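Local coordinates for conserved hypothetical protein Pfu-838710-001 (Pyrococcus furiosus, PDB 1YEM) that is of unknown function but carries a CYTH domain and, like its relatives, may act on triphosphate-containing substrates within a beta barrel, at residues 27-32 against 153-158. Sequence-based numbering, arbitrary orientation.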
loop_
_atom_site.group_PDB
_atom_site.type_symbol
_atom_site.label_atom_id
_atom_site.label_comp_id
_atom_site.label_asym_id
_atom_site.label_seq_id
_atom_site.Cartn_x
_atom_site.Cartn_y
_atom_site.Cartn_z
ATOM N N ASN B 27 -28.346 -19.219 12.779
ATOM C CA ASN B 27 -28.457 -20.578 12.193
ATOM C C ASN B 27 -29.901 -20.940 11.883
ATOM O O ASN B 27 -30.178 -21.755 10.999
ATOM C CB ASN B 27 -27.809 -21.662 13.105
ATOM C CG ASN B 27 -28.781 -22.254 14.168
ATOM O OD1 ASN B 27 -29.949 -22.518 13.890
ATOM N ND2 ASN B 27 -28.268 -22.489 15.373
ATOM N N THR B 28 -30.805 -20.339 12.650
ATOM C CA THR B 28 -32.233 -20.444 12.441
ATOM C C THR B 28 -32.635 -19.970 11.029
ATOM O O THR B 28 -33.435 -20.611 10.366
ATOM C CB THR B 28 -32.962 -19.630 13.543
ATOM O OG1 THR B 28 -32.919 -20.355 14.788
ATOM C CG2 THR B 28 -34.371 -19.350 13.175
ATOM N N PHE B 29 -32.072 -18.851 10.585
ATOM C CA PHE B 29 -32.258 -18.361 9.202
ATOM C C PHE B 29 -31.176 -18.906 8.270
ATOM O O PHE B 29 -31.220 -18.680 7.055
ATOM C CB PHE B 29 -32.255 -16.841 9.186
ATOM C CG PHE B 29 -33.335 -16.252 10.022
ATOM C CD1 PHE B 29 -34.585 -16.008 9.486
ATOM C CD2 PHE B 29 -33.125 -15.993 11.359
ATOM C CE1 PHE B 29 -35.602 -15.489 10.263
ATOM C CE2 PHE B 29 -34.130 -15.473 12.144
ATOM C CZ PHE B 29 -35.377 -15.218 11.593
ATOM N N ASN B 30 -30.191 -19.591 8.868
ATOM C CA ASN B 30 -29.193 -20.374 8.150
ATOM C C ASN B 30 -28.730 -19.718 6.818
ATOM O O ASN B 30 -29.079 -20.194 5.726
ATOM C CB ASN B 30 -29.755 -21.790 7.909
ATOM C CG ASN B 30 -28.686 -22.790 7.509
ATOM O OD1 ASN B 30 -27.547 -22.758 8.014
ATOM N ND2 ASN B 30 -29.041 -23.687 6.595
ATOM N N PRO B 31 -27.965 -18.608 6.914
ATOM C CA PRO B 31 -27.487 -17.887 5.736
ATOM C C PRO B 31 -26.224 -18.490 5.134
ATOM O O PRO B 31 -25.599 -19.376 5.726
ATOM C CB PRO B 31 -27.162 -16.510 6.298
ATOM C CG PRO B 31 -26.649 -16.810 7.671
ATOM C CD PRO B 31 -27.512 -17.961 8.162
ATOM N N GLU B 32 -25.838 -17.970 3.982
ATOM C CA GLU B 32 -24.657 -18.420 3.284
ATOM C C GLU B 32 -23.372 -17.916 3.989
ATOM O O GLU B 32 -23.213 -16.722 4.199
ATOM C CB GLU B 32 -24.715 -17.887 1.852
ATOM C CG GLU B 32 -23.631 -18.428 0.919
ATOM C CD GLU B 32 -23.208 -17.424 -0.164
ATOM O OE1 GLU B 32 -22.258 -17.749 -0.916
ATOM O OE2 GLU B 32 -23.812 -16.320 -0.259
ATOM N N LYS B 153 -34.393 -6.441 12.443
ATOM C CA LYS B 153 -35.666 -6.723 13.146
ATOM C C LYS B 153 -36.039 -8.204 13.008
ATOM O O LYS B 153 -36.516 -8.821 13.950
ATOM C CB LYS B 153 -36.791 -5.818 12.620
ATOM C CG LYS B 153 -36.639 -4.335 13.025
ATOM C CD LYS B 153 -37.084 -4.046 14.510
ATOM N N MET B 154 -35.773 -8.765 11.841
ATOM C CA MET B 154 -35.873 -10.205 11.622
ATOM C C MET B 154 -35.014 -11.045 12.569
ATOM O O MET B 154 -35.390 -12.166 12.921
ATOM C CB MET B 154 -35.461 -10.522 10.203
ATOM C CG MET B 154 -36.148 -11.699 9.637
ATOM S SD MET B 154 -35.779 -11.911 7.889
ATOM C CE MET B 154 -35.940 -10.176 7.362
ATOM N N LEU B 155 -33.850 -10.519 12.952
ATOM C CA LEU B 155 -32.939 -11.216 13.873
ATOM C C LEU B 155 -33.145 -10.814 15.325
ATOM O O LEU B 155 -32.346 -11.195 16.188
ATOM C CB LEU B 155 -31.472 -10.943 13.476
ATOM C CG LEU B 155 -31.057 -11.472 12.101
ATOM C CD1 LEU B 155 -29.703 -10.951 11.725
ATOM C CD2 LEU B 155 -31.068 -12.989 12.095
ATOM N N GLY B 156 -34.191 -10.030 15.598
ATOM C CA GLY B 156 -34.543 -9.653 16.963
ATOM C C GLY B 156 -33.676 -8.560 17.558
ATOM O O GLY B 156 -33.573 -8.454 18.779
ATOM N N LEU B 157 -33.070 -7.729 16.707
ATOM C CA LEU B 157 -32.185 -6.642 17.173
ATOM C C LEU B 157 -32.954 -5.323 17.260
ATOM O O LEU B 157 -33.843 -5.052 16.448
ATOM C CB LEU B 157 -30.965 -6.505 16.254
ATOM C CG LEU B 157 -30.038 -7.727 16.164
ATOM C CD1 LEU B 157 -29.177 -7.703 14.915
ATOM C CD2 LEU B 157 -29.180 -7.806 17.392
ATOM N N LYS B 158 -32.589 -4.509 18.245
ATOM C CA LYS B 158 -33.319 -3.293 18.585
ATOM C C LYS B 158 -32.450 -2.060 18.421
ATOM O O LYS B 158 -31.238 -2.154 18.381
ATOM C CB LYS B 158 -33.802 -3.359 20.047
ATOM C CG LYS B 158 -34.679 -4.570 20.375
ATOM C CD LYS B 158 -35.251 -4.497 21.787
#
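The ring of Phe-29 lies across the end of helix 141-154, meeting Met-154 and Leu-155 obliquely. Phe-29 CE1 meets Met-154 CG at 3.9 Å, and Phe-29 CD2 packs against Leu-155 CD2 at 3.7 Å. Between these two apolar touches the backbone intrudes: Met-154 O approaches Phe-29 CZ to 3.3 Å, obliquely to the ring. With CG placed anti to its carbonyl carbon (chi1 -60°), Phe-29 reaches out from the last turn of its own helix and bridges the gap between backbones whose nearest CA atoms, Phe-29 and Leu-155, are 8.6 Å apart. Met-154 SD stands 5.0 Å from the Phe-29 ring centroid, 40° off the normal, an oblique Met-aromatic contact, and the bend at chi3 (-44°) turns methyl CE away from the ring. Phe-29 and Met-154 remain exposed; Leu-155, buried, meets the ring through its CD2. Both helices finish here. Asn-30 leaves helical geometry with positive phi, and helix 141-154 closes in a Schellman motif, with Gly-156 as C-prime and Gly-156 N hydrogen-bonded to Lys-153 O at 3.1 Å. The contact thus joins the C-terminal ends of helices 19-29 and 141-154 beside the antiparallel barrel. Leu-155 also rests on Phe-22 and Thr-25 of helix 19-29, Leu-157 touches Phe-15 and Ile-17 of strand 10-17, and beyond Phe-29 the chain turns through Pro-31, seated on Tyr-113 and Leu-115 of strand 102-115, into strand 32-44.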